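Local coordinates for hypothetical conserved protein (Geobacillus kaustophilus, PDB 2R5X), which is of unknown function but belongs to the YugN-like family, folding as an antiparallel sheet packed with helices, at residues T14-R19 with D67-L72; T8-Q13 with I73-P78. The protein carries 1 engineered substitution. All blocks are in the same frame, centred on the assembly; numbering follows the deposited sequence.

Contact 1 (T14-R19 with D67-L72); sequences TVELSR and DSRYAL
Glu-16 and Leu-72 face each other as an antiparallel non-hydrogen-bonded pair, CA to CA 4.6 Å, where the short strand 14-16 runs beside strand 71-84 in the sheet of this YugN-like protein. Glu-16 is also the N-cap of helix 17-26, so the contact marks a strand-to-helix junction. The backbone joins here through Leu-17 N, which donates to Ala-71 O at 2.8 Å with an N-H...O angle of 148°. The same oxygen takes a CA-H...O contact from Glu-16 CA, 3.3 Å away, and is thus approached by two donors from successive residues.

The charged pair is Glu-16 with Arg-69. With Glu-16 CG anti to the backbone N (chi1 -168°) and the chain extended beyond it, OE2 reaches Arg-69 NH1 in a long salt bridge of 3.4 Å, the carboxylate and guanidinium planes 67° apart. Ser-18 OG gives OE2 a weak hydrogen bond and lies over one face of the guanidinium. The carboxylate carbon CD meets Tyr-70 CD1 at the ring edge, 3.6 Å away, the carboxylate plane standing perpendicular to the ring. With an alanine in place of Glu-16, the Arg-69 guanidinium is likely to lose its carboxylate mate, and the edge of Tyr-70 its neighbour.

Leucine side chains fill the rest. Leu-17 CB touches Ala-71 CB at 4.0 Å, while the Leu-17 side chain also meets Val-40 and Tyr-42 of strand 39-48. Leu-72 splits its methyls: CD1 rests against the Val-15 carbonyl group, and CD2 comes within 3.9 Å of the Thr-14 hydroxyl oxygen OG1.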
ATOM      1  N   THR A  14     -12.161  -2.639   6.722  1.00 60.99           N
ATOM      2  CA  THR A  14     -12.432  -2.638   5.289  1.00 46.18           C
ATOM      3  C   THR A  14     -12.816  -1.232   4.831  1.00 45.51           C
ATOM      4  O   THR A  14     -13.219  -0.395   5.645  1.00 52.44           O
ATOM      5  CB  THR A  14     -13.561  -3.634   4.944  1.00 53.38           C
ATOM      6  OG1 THR A  14     -14.736  -3.287   5.683  1.00 54.53           O
ATOM      7  CG2 THR A  14     -13.156  -5.075   5.304  1.00 32.07           C
ATOM      8  N   VAL A  15     -12.693  -0.976   3.532  1.00 37.41           N
ATOM      9  CA  VAL A  15     -12.912   0.361   2.978  1.00 43.41           C
ATOM     10  C   VAL A  15     -13.403   0.283   1.524  1.00 34.27           C
ATOM     11  O   VAL A  15     -13.026  -0.627   0.784  1.00 41.15           O
ATOM     12  CB  VAL A  15     -11.621   1.262   3.133  1.00 40.98           C
ATOM     13  CG1 VAL A  15     -10.413   0.655   2.405  1.00 37.58           C
ATOM     14  CG2 VAL A  15     -11.866   2.707   2.691  1.00 43.17           C
ATOM     15  N   GLU A  16     -14.266   1.221   1.135  1.00 42.00           N
ATOM     16  CA  GLU A  16     -14.698   1.352  -0.254  1.00 45.46           C
ATOM     17  C   GLU A  16     -13.527   1.783  -1.139  1.00 38.55           C
ATOM     18  O   GLU A  16     -12.738   2.643  -0.743  1.00 44.78           O
ATOM     19  CB  GLU A  16     -15.859   2.345  -0.373  1.00 40.62           C
ATOM     20  CG  GLU A  16     -16.553   2.322  -1.737  1.00 62.38           C
ATOM     21  CD  GLU A  16     -17.811   3.167  -1.790  1.00 66.61           C
ATOM     22  OE1 GLU A  16     -18.475   3.314  -0.744  1.00 55.75           O
ATOM     23  OE2 GLU A  16     -18.138   3.676  -2.886  1.00 70.17           O
ATOM     24  N   LEU A  17     -13.432   1.175  -2.325  1.00 36.78           N
ATOM     25  CA  LEU A  17     -12.301   1.357  -3.245  1.00 34.18           C
ATOM     26  C   LEU A  17     -12.067   2.808  -3.687  1.00 40.80           C
ATOM     27  O   LEU A  17     -10.923   3.269  -3.708  1.00 35.46           O
ATOM     28  CB  LEU A  17     -12.439   0.432  -4.465  1.00 31.44           C
ATOM     29  CG  LEU A  17     -11.392   0.482  -5.592  1.00 33.76           C
ATOM     30  CD1 LEU A  17      -9.984   0.231  -5.077  1.00 32.42           C
ATOM     31  CD2 LEU A  17     -11.726  -0.515  -6.678  1.00 37.54           C
ATOM     32  N   SER A  18     -13.144   3.515  -4.029  1.00 43.11           N
ATOM     33  CA  SER A  18     -13.056   4.921  -4.443  1.00 36.23           C
ATOM     34  C   SER A  18     -12.433   5.790  -3.349  1.00 31.87           C
ATOM     35  O   SER A  18     -11.637   6.690  -3.632  1.00 45.64           O
ATOM     36  CB  SER A  18     -14.438   5.454  -4.813  1.00 38.37           C
ATOM     37  OG  SER A  18     -15.330   5.327  -3.721  1.00 43.86           O
ATOM     38  N   ARG A  19     -12.788   5.495  -2.104  1.00 28.61           N
ATOM     39  CA  ARG A  19     -12.249   6.198  -0.949  1.00 37.61           C
ATOM     40  C   ARG A  19     -10.792   5.815  -0.695  1.00 43.81           C
ATOM     41  O   ARG A  19      -9.984   6.663  -0.307  1.00 43.42           O
ATOM     42  CB  ARG A  19     -13.112   5.930   0.285  1.00 37.48           C
ATOM     43  CG  ARG A  19     -14.587   6.262   0.075  1.00 48.66           C
ATOM     44  CD  ARG A  19     -15.344   6.345   1.386  1.00 84.59           C
ATOM     45  NE  ARG A  19     -16.764   6.611   1.163  1.00102.46           N
ATOM     46  CZ  ARG A  19     -17.632   6.948   2.113  1.00103.98           C
ATOM     47  NH1 ARG A  19     -17.240   7.074   3.376  1.00111.89           N
ATOM     48  NH2 ARG A  19     -18.901   7.166   1.798  1.00105.25           N
ATOM     49  N   ASP A  67     -12.683  -3.723 -10.863  1.00 73.59           N
ATOM     50  CA  ASP A  67     -13.011  -2.801 -11.949  1.00 77.34           C
ATOM     51  C   ASP A  67     -14.226  -1.899 -11.677  1.00 78.55           C
ATOM     52  O   ASP A  67     -14.621  -1.105 -12.533  1.00 81.05           O
ATOM     53  CB  ASP A  67     -13.206  -3.588 -13.250  1.00 81.19           C
ATOM     54  CG  ASP A  67     -11.938  -4.293 -13.697  1.00 76.44           C
ATOM     55  OD1 ASP A  67     -12.010  -5.496 -14.032  1.00 69.28           O
ATOM     56  OD2 ASP A  67     -10.871  -3.644 -13.709  1.00 74.04           O
ATOM     57  N   SER A  68     -14.805  -2.017 -10.484  1.00 79.59           N
ATOM     58  CA  SER A  68     -15.967  -1.219 -10.104  1.00 81.41           C
ATOM     59  C   SER A  68     -15.604  -0.059  -9.179  1.00 83.79           C
ATOM     60  O   SER A  68     -14.673  -0.158  -8.376  1.00 81.50           O
ATOM     61  CB  SER A  68     -17.025  -2.106  -9.445  1.00 78.64           C
ATOM     62  OG  SER A  68     -18.158  -1.348  -9.060  1.00 82.95           O
ATOM     63  N   ARG A  69     -16.351   1.037  -9.309  1.00 92.61           N
ATOM     64  CA  ARG A  69     -16.232   2.203  -8.430  1.00 93.26           C
ATOM     65  C   ARG A  69     -16.558   1.806  -6.989  1.00 93.03           C
ATOM     66  O   ARG A  69     -15.795   2.109  -6.065  1.00 80.79           O
ATOM     67  CB  ARG A  69     -17.167   3.319  -8.905  1.00 96.32           C
ATOM     68  CG  ARG A  69     -16.998   4.642  -8.177  1.00 95.53           C
ATOM     69  CD  ARG A  69     -18.277   5.464  -8.242  1.00 98.59           C
ATOM     70  NE  ARG A  69     -18.179   6.694  -7.459  1.00104.55           N
ATOM     71  CZ  ARG A  69     -18.455   6.790  -6.159  1.00106.14           C
ATOM     72  NH1 ARG A  69     -18.848   5.726  -5.469  1.00106.68           N
ATOM     73  NH2 ARG A  69     -18.332   7.959  -5.546  1.00 97.37           N
ATOM     74  N   TYR A  70     -17.689   1.122  -6.809  1.00 93.62           N
ATOM     75  CA  TYR A  70     -17.976   0.476  -5.536  1.00 91.93           C
ATOM     76  C   TYR A  70     -17.423  -0.943  -5.492  1.00 86.53           C
ATOM     77  O   TYR A  70     -17.915  -1.849  -6.173  1.00 94.56           O
ATOM     78  CB  TYR A  70     -19.471   0.471  -5.183  1.00 94.26           C
ATOM     79  CG  TYR A  70     -19.764  -0.391  -3.964  1.00101.08           C
ATOM     80  CD1 TYR A  70     -19.286  -0.031  -2.699  1.00102.63           C
ATOM     81  CD2 TYR A  70     -20.493  -1.577  -4.078  1.00108.98           C
ATOM     82  CE1 TYR A  70     -19.533  -0.822  -1.582  1.00101.86           C
ATOM     83  CE2 TYR A  70     -20.745  -2.376  -2.963  1.00114.76           C
ATOM     84  CZ  TYR A  70     -20.262  -1.990  -1.721  1.00109.52           C
ATOM     85  OH  TYR A  70     -20.507  -2.769  -0.615  1.00113.37           O
ATOM     86  N   ALA A  71     -16.386  -1.109  -4.682  1.00 69.88           N
ATOM     87  CA  ALA A  71     -15.900  -2.413  -4.269  1.00 56.83           C
ATOM     88  C   ALA A  71     -15.493  -2.245  -2.820  1.00 44.74           C
ATOM     89  O   ALA A  71     -15.047  -1.169  -2.427  1.00 36.62           O
ATOM     90  CB  ALA A  71     -14.720  -2.840  -5.111  1.00 53.12           C
ATOM     91  N   LEU A  72     -15.681  -3.278  -2.010  1.00 42.98           N
ATOM     92  CA  LEU A  72     -15.211  -3.225  -0.634  1.00 50.83           C
ATOM     93  C   LEU A  72     -13.858  -3.925  -0.562  1.00 50.05           C
ATOM     94  O   LEU A  72     -13.725  -5.080  -0.974  1.00 47.01           O
ATOM     95  CB  LEU A  72     -16.227  -3.839   0.338  1.00 54.06           C
ATOM     96  CG  LEU A  72     -16.066  -3.503   1.826  1.00 57.71           C
ATOM     97  CD1 LEU A  72     -16.368  -2.032   2.109  1.00 65.32           C
ATOM     98  CD2 LEU A  72     -16.955  -4.398   2.679  1.00 58.73           C
TER

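Contact 2 (T8-Q13 with I73-P78); sequences TGLENQ and IKLLTP
Thr-77 OG1 donates to Glu-11 OE2 at 2.8 Å, and OE2 receives it on its anti lone pair, the one turned away from the other carboxylate oxygen. A sharp bend in Glu-11 makes this possible: chi2 is 96°, away from the usual staggered values, and the chain turns its CG past the Leu-76 to Thr-77 peptide before the carboxylate arrives beside the threonine. Further back, Glu-11 CA presents a CA-H to Leu-75 O, 3.4 Å away.

Lys-74 is folded as well. Its chain turns at chi2 (-82°) and then runs straight, bringing CE to 3.3 Å from Glu-11 O and letting NZ donate to Leu-75 O at 3.0 Å. The ammonium lies beside Glu-11 CB but 6.5 Å from Glu-11 OE1, so the two opposite charges do not meet.

Under this polar layer the side chains are aliphatic. Leu-10 CB packs on Leu-75 CD1 at 4.0 Å, and the Leu-10 side chain crosses Pro-78 obliquely, its CD1 3.8 Å from Pro-78 CG. Leu-10 and Leu-75 both also touch Leu-116, so Leu-10 carries the loop into the place where strand 71-84 packs on helix 99-117. Thr-8 shapes the loop's start with an ST turn, its OG1 accepting from Leu-10 N at 3.2 Å. Near the loop's far end, Gln-13 OE1 receives a hydrogen bond from Lys-113, which also bonds Gly-9 O.

The chemistry implies a divided contact: the bond across it joins the Glu-11 carboxylate to a hydroxyl, the Lys-74 ammonium bonds a carbonyl of its own strand, and leucine and proline carbons join the loop to the core.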
ATOM      1  N   THR A   8       0.351  -2.172  11.827  1.00 37.46           N
ATOM      2  CA  THR A   8      -0.091  -0.875  11.309  1.00 33.80           C
ATOM      3  C   THR A   8      -1.582  -0.656  11.594  1.00 35.95           C
ATOM      4  O   THR A   8      -2.069   0.473  11.574  1.00 36.12           O
ATOM      5  CB  THR A   8       0.115  -0.766   9.783  1.00 43.52           C
ATOM      6  OG1 THR A   8      -0.691  -1.757   9.126  1.00 27.35           O
ATOM      7  CG2 THR A   8       1.601  -0.942   9.402  1.00 25.48           C
ATOM      8  N   GLY A   9      -2.303  -1.750  11.825  1.00 36.31           N
ATOM      9  CA  GLY A   9      -3.750  -1.715  12.020  1.00 40.33           C
ATOM     10  C   GLY A   9      -4.574  -1.825  10.744  1.00 43.46           C
ATOM     11  O   GLY A   9      -5.808  -1.870  10.802  1.00 35.35           O
ATOM     12  N   LEU A  10      -3.898  -1.876   9.595  1.00 28.57           N
ATOM     13  CA  LEU A  10      -4.569  -1.793   8.289  1.00 24.78           C
ATOM     14  C   LEU A  10      -5.415  -3.015   7.959  1.00 27.39           C
ATOM     15  O   LEU A  10      -6.456  -2.900   7.308  1.00 32.14           O
ATOM     16  CB  LEU A  10      -3.559  -1.508   7.164  1.00 24.11           C
ATOM     17  CG  LEU A  10      -2.885  -0.126   7.211  1.00 32.26           C
ATOM     18  CD1 LEU A  10      -1.945   0.085   6.034  1.00 38.84           C
ATOM     19  CD2 LEU A  10      -3.920   0.970   7.253  1.00 35.28           C
ATOM     20  N   GLU A  11      -4.981  -4.178   8.438  1.00 27.90           N
ATOM     21  CA  GLU A  11      -5.643  -5.447   8.129  1.00 28.93           C
ATOM     22  C   GLU A  11      -6.945  -5.652   8.915  1.00 32.44           C
ATOM     23  O   GLU A  11      -7.633  -6.657   8.722  1.00 37.94           O
ATOM     24  CB  GLU A  11      -4.698  -6.632   8.401  1.00 26.31           C
ATOM     25  CG  GLU A  11      -3.280  -6.513   7.830  1.00 26.19           C
ATOM     26  CD  GLU A  11      -2.263  -5.995   8.843  1.00 30.82           C
ATOM     27  OE1 GLU A  11      -2.583  -5.062   9.606  1.00 38.42           O
ATOM     28  OE2 GLU A  11      -1.133  -6.518   8.873  1.00 29.79           O
ATOM     29  N   ASN A  12      -7.274  -4.705   9.794  1.00 42.76           N
ATOM     30  CA  ASN A  12      -8.383  -4.855  10.748  1.00 52.33           C
ATOM     31  C   ASN A  12      -9.689  -4.168  10.347  1.00 53.65           C
ATOM     32  O   ASN A  12     -10.705  -4.321  11.033  1.00 66.12           O
ATOM     33  CB  ASN A  12      -7.962  -4.383  12.150  1.00 52.67           C
ATOM     34  CG  ASN A  12      -6.793  -5.179  12.721  1.00 70.50           C
ATOM     35  OD1 ASN A  12      -6.665  -6.385  12.492  1.00 63.39           O
ATOM     36  ND2 ASN A  12      -5.936  -4.501  13.481  1.00 58.00           N
ATOM     37  N   GLN A  13      -9.663  -3.408   9.255  1.00 43.70           N
ATOM     38  CA  GLN A  13     -10.872  -2.757   8.762  1.00 54.38           C
ATOM     39  C   GLN A  13     -10.937  -2.706   7.233  1.00 53.90           C
ATOM     40  O   GLN A  13      -9.914  -2.736   6.546  1.00 59.92           O
ATOM     41  CB  GLN A  13     -11.059  -1.360   9.392  1.00 61.91           C
ATOM     42  CG  GLN A  13     -10.434  -0.181   8.631  1.00 81.02           C
ATOM     43  CD  GLN A  13      -8.917  -0.202   8.631  1.00 85.66           C
ATOM     44  OE1 GLN A  13      -8.281  -0.055   9.674  1.00 89.83           O
ATOM     45  NE2 GLN A  13      -8.330  -0.372   7.454  1.00 66.33           N
ATOM     46  N   ILE A  73     -12.861  -3.205  -0.053  1.00 42.16           N
ATOM     47  CA  ILE A  73     -11.478  -3.677  -0.039  1.00 38.45           C
ATOM     48  C   ILE A  73     -11.025  -4.044   1.378  1.00 30.27           C
ATOM     49  O   ILE A  73     -11.140  -3.246   2.309  1.00 41.08           O
ATOM     50  CB  ILE A  73     -10.509  -2.630  -0.698  1.00 36.79           C
ATOM     51  CG1 ILE A  73     -10.975  -2.244  -2.115  1.00 29.88           C
ATOM     52  CG2 ILE A  73      -9.050  -3.120  -0.715  1.00 26.85           C
ATOM     53  CD1 ILE A  73     -11.132  -3.415  -3.115  1.00 25.49           C
ATOM     54  N   LYS A  74     -10.538  -5.269   1.540  1.00 35.09           N
ATOM     55  CA  LYS A  74      -9.886  -5.669   2.783  1.00 33.76           C
ATOM     56  C   LYS A  74      -8.363  -5.648   2.563  1.00 34.06           C
ATOM     57  O   LYS A  74      -7.836  -6.408   1.749  1.00 29.92           O
ATOM     58  CB  LYS A  74     -10.396  -7.046   3.243  1.00 36.53           C
ATOM     59  CG  LYS A  74      -9.990  -7.473   4.661  1.00 44.76           C
ATOM     60  CD  LYS A  74      -8.583  -8.073   4.706  1.00 60.27           C
ATOM     61  CE  LYS A  74      -8.180  -8.540   6.081  1.00 62.34           C
ATOM     62  NZ  LYS A  74      -6.709  -8.759   6.138  1.00 54.26           N
ATOM     63  N   LEU A  75      -7.669  -4.784   3.302  1.00 27.44           N
ATOM     64  CA  LEU A  75      -6.227  -4.591   3.137  1.00 26.32           C
ATOM     65  C   LEU A  75      -5.398  -5.701   3.774  1.00 28.26           C
ATOM     66  O   LEU A  75      -5.736  -6.227   4.836  1.00 27.70           O
ATOM     67  CB  LEU A  75      -5.787  -3.240   3.703  1.00 27.61           C
ATOM     68  CG  LEU A  75      -6.346  -1.934   3.122  1.00 30.87           C
ATOM     69  CD1 LEU A  75      -5.882  -0.781   3.975  1.00 30.93           C
ATOM     70  CD2 LEU A  75      -5.912  -1.706   1.687  1.00 24.80           C
ATOM     71  N   LEU A  76      -4.304  -6.040   3.101  1.00 27.97           N
ATOM     72  CA  LEU A  76      -3.367  -7.057   3.557  1.00 26.75           C
ATOM     73  C   LEU A  76      -2.164  -6.384   4.217  1.00 28.51           C
ATOM     74  O   LEU A  76      -2.090  -5.163   4.271  1.00 22.84           O
ATOM     75  CB  LEU A  76      -2.930  -7.919   2.371  1.00 25.85           C
ATOM     76  CG  LEU A  76      -4.058  -8.625   1.599  1.00 26.89           C
ATOM     77  CD1 LEU A  76      -3.572  -9.066   0.228  1.00 29.29           C
ATOM     78  CD2 LEU A  76      -4.620  -9.823   2.374  1.00 24.55           C
ATOM     79  N   THR A  77      -1.233  -7.177   4.730  1.00 21.30           N
ATOM     80  CA  THR A  77      -0.047  -6.643   5.388  1.00 27.00           C
ATOM     81  C   THR A  77       0.849  -5.945   4.367  1.00 22.86           C
ATOM     82  O   THR A  77       1.225  -6.554   3.354  1.00 23.14           O
ATOM     83  CB  THR A  77       0.709  -7.761   6.132  1.00 27.20           C
ATOM     84  OG1 THR A  77      -0.190  -8.379   7.063  1.00 20.86           O
ATOM     85  CG2 THR A  77       1.925  -7.217   6.892  1.00 18.84           C
ATOM     86  N   PRO A  78       1.156  -4.652   4.605  1.00 23.77           N
ATOM     87  CA  PRO A  78       2.021  -3.897   3.689  1.00 24.58           C
ATOM     88  C   PRO A  78       3.433  -4.435   3.656  1.00 24.01           C
ATOM     89  O   PRO A  78       3.925  -4.950   4.670  1.00 27.50           O
ATOM     90  CB  PRO A  78       2.009  -2.483   4.278  1.00 23.20           C
ATOM     91  CG  PRO A  78       0.780  -2.433   5.122  1.00 22.44           C
ATOM     92  CD  PRO A  78       0.701  -3.801   5.719  1.00 22.66           C
TER

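How the contacts relate
Strand 71-84 is common to both contacts, which follow one another along it with centres about 14 Å apart; the chain likewise runs directly from Gln-13 of contact 2 into Thr-14 of contact 1. In sequence, contact 1 is nested inside the loop that contact 2 closes. They meet at a probable hydrogen bond from Ile-73 N to Val-15 O, 2.7 Å, which continues the strand pairing across their boundary. Side chains bridge them too: Leu-17 CB packs on Ile-73 CG1 at 3.9 Å, and Thr-14 CG2 on Lys-74 CB at 4.0 Å. With the function unknown, the relation can be read only as architecture.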